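PDB 4Z80: EGF family domain-containing protein from Toxoplasma gondii, which binds a peptide of the rhoptry neck protein RON2L1, an interaction that probably helps form the moving junction during host-cell invasion. Local coordinates for residues A[183-188]-A[256-261]; A[250-255]-A[282-287]. One frame throughout, in Å; residues are numbered along the deposited sequence.

Contact 1: residues A[183-188]-A[256-261]; sequences CNFVTE and SILSRC
Cys183 and Cys261 are joined by a disulfide whose SG atoms lie 2.0 Å apart, and the bridge turns with a chi3 of -75°. Next to the bridge the ring of Phe185 enters with its CZ end leading. CZ reaches Cys261 CB at 3.7 Å, while the Cys261 sulfur stands obliquely to the ring, 4.8 Å from the centroid, a sulfur-aromatic contact. With chi1 of Phe185 at 56°, CG stands between the backbone N and the carbonyl carbon, and the ring end comes nearer the helix than the CB direction alone would bring it. There Ile257 CG2 touches CE1 at the ring edge, near its plane, and Leu258 CD1 meets CE2 at 3.8 Å, the two side chains crossing at about a right angle. Phe185 rides on a type I beta turn from Cys183 to Val186, closed by Val186 N to Cys183 O, so one compact turn of loop presents cysteine, aromatic and valine together to the C-terminal half of helix 252-262. Flat and apolar, the phenylalanine can meet two aliphatic branches and a disulfide at once; Trp248 packs against it from outside these segments. Val186 CG1, one methyl of the branched side chain, lies 4.0 Å above the Phe185 ring plane, toward the rim, and also touches Cys261 CB at 3.7 Å.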
# COMPACT_ATOMS: atom_id res chain seq x y z
N CYS A 183 10.80 14.52 -2.31
CA CYS A 183 10.20 14.68 -0.99
C CYS A 183 10.19 16.13 -0.54
O CYS A 183 10.47 16.42 0.63
CB CYS A 183 10.96 13.84 0.03
SG CYS A 183 11.10 12.09 -0.39
N ASN A 184 9.86 17.04 -1.44
CA ASN A 184 9.99 18.46 -1.14
C ASN A 184 8.90 18.98 -0.21
O ASN A 184 8.90 20.15 0.16
CB ASN A 184 10.02 19.29 -2.44
CG ASN A 184 8.75 19.17 -3.25
OD1 ASN A 184 7.75 18.60 -2.82
ND2 ASN A 184 8.78 19.74 -4.45
N PHE A 185 7.98 18.10 0.17
CA PHE A 185 6.87 18.44 1.05
C PHE A 185 7.14 17.97 2.47
O PHE A 185 6.27 18.04 3.34
CB PHE A 185 5.58 17.80 0.53
CG PHE A 185 5.68 16.31 0.37
CD1 PHE A 185 6.18 15.77 -0.80
CD2 PHE A 185 5.35 15.47 1.41
CE1 PHE A 185 6.31 14.41 -0.95
CE2 PHE A 185 5.48 14.10 1.27
CZ PHE A 185 5.96 13.56 0.09
N VAL A 186 8.34 17.47 2.71
CA VAL A 186 8.72 17.03 4.05
C VAL A 186 10.21 17.32 4.26
O VAL A 186 11.04 16.43 4.45
CB VAL A 186 8.35 15.52 4.25
CG1 VAL A 186 9.00 14.63 3.21
CG2 VAL A 186 8.63 15.06 5.66
N THR A 187 10.55 18.61 4.24
CA THR A 187 11.92 19.07 4.44
C THR A 187 11.98 20.13 5.53
O THR A 187 10.95 20.56 6.05
CB THR A 187 12.51 19.68 3.16
OG1 THR A 187 11.82 20.90 2.86
CG2 THR A 187 12.37 18.72 1.98
N GLU A 188 13.20 20.52 5.88
CA GLU A 188 13.43 21.62 6.82
C GLU A 188 12.62 22.86 6.48
O GLU A 188 11.98 23.46 7.35
CB GLU A 188 14.91 22.02 6.82
CG GLU A 188 15.75 21.38 7.88
CD GLU A 188 17.16 21.96 7.89
OE1 GLU A 188 17.28 23.19 8.01
OE2 GLU A 188 18.12 21.18 7.76
N SER A 256 2.43 6.38 -3.36
CA SER A 256 3.65 5.68 -2.93
C SER A 256 4.75 6.67 -2.51
O SER A 256 5.53 6.38 -1.61
CB SER A 256 4.18 4.74 -4.03
OG SER A 256 4.86 5.43 -5.08
N ILE A 257 4.79 7.85 -3.15
CA ILE A 257 5.79 8.85 -2.80
C ILE A 257 5.56 9.34 -1.38
O ILE A 257 6.52 9.59 -0.64
CB ILE A 257 5.77 10.04 -3.79
CG1 ILE A 257 6.34 9.61 -5.15
CG2 ILE A 257 6.57 11.24 -3.24
CD1 ILE A 257 6.23 10.67 -6.25
N LEU A 258 4.30 9.51 -0.98
CA LEU A 258 4.01 9.91 0.39
C LEU A 258 4.64 8.91 1.36
O LEU A 258 5.24 9.30 2.35
CB LEU A 258 2.50 10.02 0.63
CG LEU A 258 2.09 10.45 2.05
CD1 LEU A 258 2.67 11.82 2.41
CD2 LEU A 258 0.58 10.45 2.20
N SER A 259 4.53 7.61 1.07
CA SER A 259 5.17 6.61 1.91
C SER A 259 6.69 6.69 1.88
O SER A 259 7.34 6.69 2.93
CB SER A 259 4.76 5.20 1.48
OG SER A 259 5.67 4.25 2.04
N ARG A 260 7.26 6.75 0.68
CA ARG A 260 8.71 6.82 0.51
C ARG A 260 9.32 7.90 1.39
O ARG A 260 10.36 7.70 2.03
CB ARG A 260 9.04 7.10 -0.96
CG ARG A 260 10.51 7.30 -1.22
CD ARG A 260 10.77 7.63 -2.67
NE ARG A 260 12.18 7.92 -2.88
CZ ARG A 260 12.71 8.25 -4.05
NH1 ARG A 260 11.94 8.36 -5.12
NH2 ARG A 260 14.01 8.48 -4.15
N CYS A 261 8.66 9.04 1.43
CA CYS A 261 9.26 10.24 2.00
C CYS A 261 9.05 10.41 3.50
O CYS A 261 9.72 11.24 4.12
CB CYS A 261 8.72 11.48 1.29
SG CYS A 261 9.14 11.56 -0.46

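Contact 2: residues A[250-255]-A[282-287]; sequences TGPFEC and FDMSTG
The start of helix 252-262 is packed here against the end of strand 280-283, in the part of the chain that belongs to the apical membrane antigen 1 family. Phe282 carries the contact. Its CG lies anti to the backbone N (chi1 -174°), which extends the ring from the strand toward the helix, and the face of the ring lies under the backbone where the helix begins. Gly251 C sits 3.8 Å above the ring plane, over its centre, and Pro252 N is over the same face, nearer the rim. Gly251, at the N-cap, suits its place because a CB would run into Pro252 CD; its CA comes within 3.7 Å of Phe282 CZ. Pro252 suits the first turn, where its missing N-H costs no helical hydrogen bond; its CD meets Phe282 CD2 at 3.9 Å, the two side chains crossing obliquely. The same CD also touches Met284 SD at 4.2 Å, and that flexible thioether also lies in plane at the edge of the Phe282 ring. One turn farther on, Cys255 CB approaches Phe282 CD1 at 4.0 Å, and its sulfur, obliquely placed 5.5 Å from the ring centroid, is bonded to Cys289 on the next strand. Beyond Phe282 the chain reverses through an Asx turn: Asp283 OD1 accepts from Ser285 N at 2.9 Å and from Ser285 OG, and Gly287, lacking a CB, readily takes the positive phi (80°) that ends the turn. The arrangement, a helix N-terminus seated on an antiparallel beta hairpin and stapled to it by a disulfide, is consistent with a PAN domain fold.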
# COMPACT_ATOMS: atom_id res chain seq x y z
N THR A 250 -2.26 12.57 -7.01
CA THR A 250 -3.26 12.45 -8.06
C THR A 250 -3.51 11.01 -8.51
O THR A 250 -4.46 10.74 -9.23
CB THR A 250 -2.85 13.27 -9.30
OG1 THR A 250 -1.55 12.87 -9.74
CG2 THR A 250 -2.81 14.76 -8.96
N GLY A 251 -2.67 10.08 -8.06
CA GLY A 251 -2.77 8.70 -8.49
C GLY A 251 -1.99 7.79 -7.58
O GLY A 251 -1.33 8.25 -6.65
N PRO A 252 -2.04 6.48 -7.85
CA PRO A 252 -1.37 5.53 -6.96
C PRO A 252 0.13 5.74 -6.84
O PRO A 252 0.66 5.53 -5.75
CB PRO A 252 -1.69 4.16 -7.59
CG PRO A 252 -2.32 4.43 -8.91
CD PRO A 252 -2.87 5.82 -8.87
N PHE A 253 0.83 6.15 -7.89
CA PHE A 253 2.27 6.35 -7.75
C PHE A 253 2.58 7.52 -6.81
O PHE A 253 3.49 7.45 -5.99
CB PHE A 253 2.95 6.57 -9.09
CG PHE A 253 4.40 6.95 -8.96
CD1 PHE A 253 5.32 6.04 -8.46
CD2 PHE A 253 4.83 8.23 -9.28
CE1 PHE A 253 6.64 6.38 -8.31
CE2 PHE A 253 6.16 8.58 -9.13
CZ PHE A 253 7.07 7.66 -8.64
N GLU A 254 1.82 8.60 -6.93
CA GLU A 254 2.02 9.73 -6.04
C GLU A 254 1.75 9.33 -4.59
O GLU A 254 2.42 9.80 -3.67
CB GLU A 254 1.13 10.90 -6.46
CG GLU A 254 1.57 11.55 -7.78
CD GLU A 254 1.20 10.74 -9.03
OE1 GLU A 254 0.35 9.83 -8.94
OE2 GLU A 254 1.77 11.03 -10.10
N CYS A 255 0.80 8.42 -4.39
CA CYS A 255 0.53 7.90 -3.05
C CYS A 255 1.76 7.16 -2.51
O CYS A 255 2.11 7.30 -1.34
CB CYS A 255 -0.70 7.00 -3.10
SG CYS A 255 -1.27 6.40 -1.49
N PHE A 282 -4.84 3.61 -1.91
CA PHE A 282 -5.32 4.77 -2.64
C PHE A 282 -6.76 4.54 -3.08
O PHE A 282 -7.11 3.46 -3.53
CB PHE A 282 -4.44 5.04 -3.85
CG PHE A 282 -4.78 6.30 -4.59
CD1 PHE A 282 -4.51 7.53 -4.03
CD2 PHE A 282 -5.36 6.25 -5.85
CE1 PHE A 282 -4.82 8.70 -4.70
CE2 PHE A 282 -5.67 7.43 -6.53
CZ PHE A 282 -5.40 8.65 -5.95
N ASP A 283 -7.59 5.56 -2.90
CA ASP A 283 -8.98 5.52 -3.32
C ASP A 283 -9.14 6.35 -4.60
O ASP A 283 -9.01 7.58 -4.57
CB ASP A 283 -9.88 6.04 -2.19
CG ASP A 283 -11.36 5.84 -2.46
OD1 ASP A 283 -11.78 5.89 -3.64
OD2 ASP A 283 -12.11 5.65 -1.49
N MET A 284 -9.39 5.67 -5.73
CA MET A 284 -9.47 6.33 -7.03
C MET A 284 -10.61 7.33 -7.10
O MET A 284 -10.57 8.28 -7.88
CB MET A 284 -9.66 5.31 -8.16
CG MET A 284 -8.55 4.30 -8.32
SD MET A 284 -7.02 4.96 -9.00
CE MET A 284 -7.55 5.38 -10.66
N SER A 285 -11.65 7.12 -6.29
CA SER A 285 -12.84 7.96 -6.39
C SER A 285 -12.69 9.24 -5.57
O SER A 285 -13.19 10.29 -5.98
CB SER A 285 -14.08 7.18 -5.97
OG SER A 285 -14.07 6.87 -4.60
N THR A 286 -11.99 9.17 -4.44
CA THR A 286 -11.89 10.32 -3.53
C THR A 286 -10.50 10.97 -3.53
O THR A 286 -10.35 12.10 -3.05
CB THR A 286 -12.22 9.92 -2.09
OG1 THR A 286 -11.20 9.04 -1.59
CG2 THR A 286 -13.58 9.24 -2.02
N GLY A 287 -9.51 10.26 -4.05
CA GLY A 287 -8.13 10.73 -4.01
C GLY A 287 -7.44 10.51 -2.67
O GLY A 287 -6.30 10.92 -2.49

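Overall arrangement
From the N terminus, the chain first passes through the loop 183-188 after helix 165-172, and contact 1 closes 67 residues, mostly without regular structure, when 256-261 returns to it. Contact 2 begins before that return is complete: 250-255 directly precedes 256-261, and the 26 residues leading on to 282-287 include the second half of the same helix. The two closures therefore cross. Their centres are 16 Å apart, and helix 252-262 is what they share: its beginning rests on the antiparallel sheet containing 280-283 and 289-291, and its later part is covalently joined to the loop 183-188. Sheet and loop are thus tied to a single short helix.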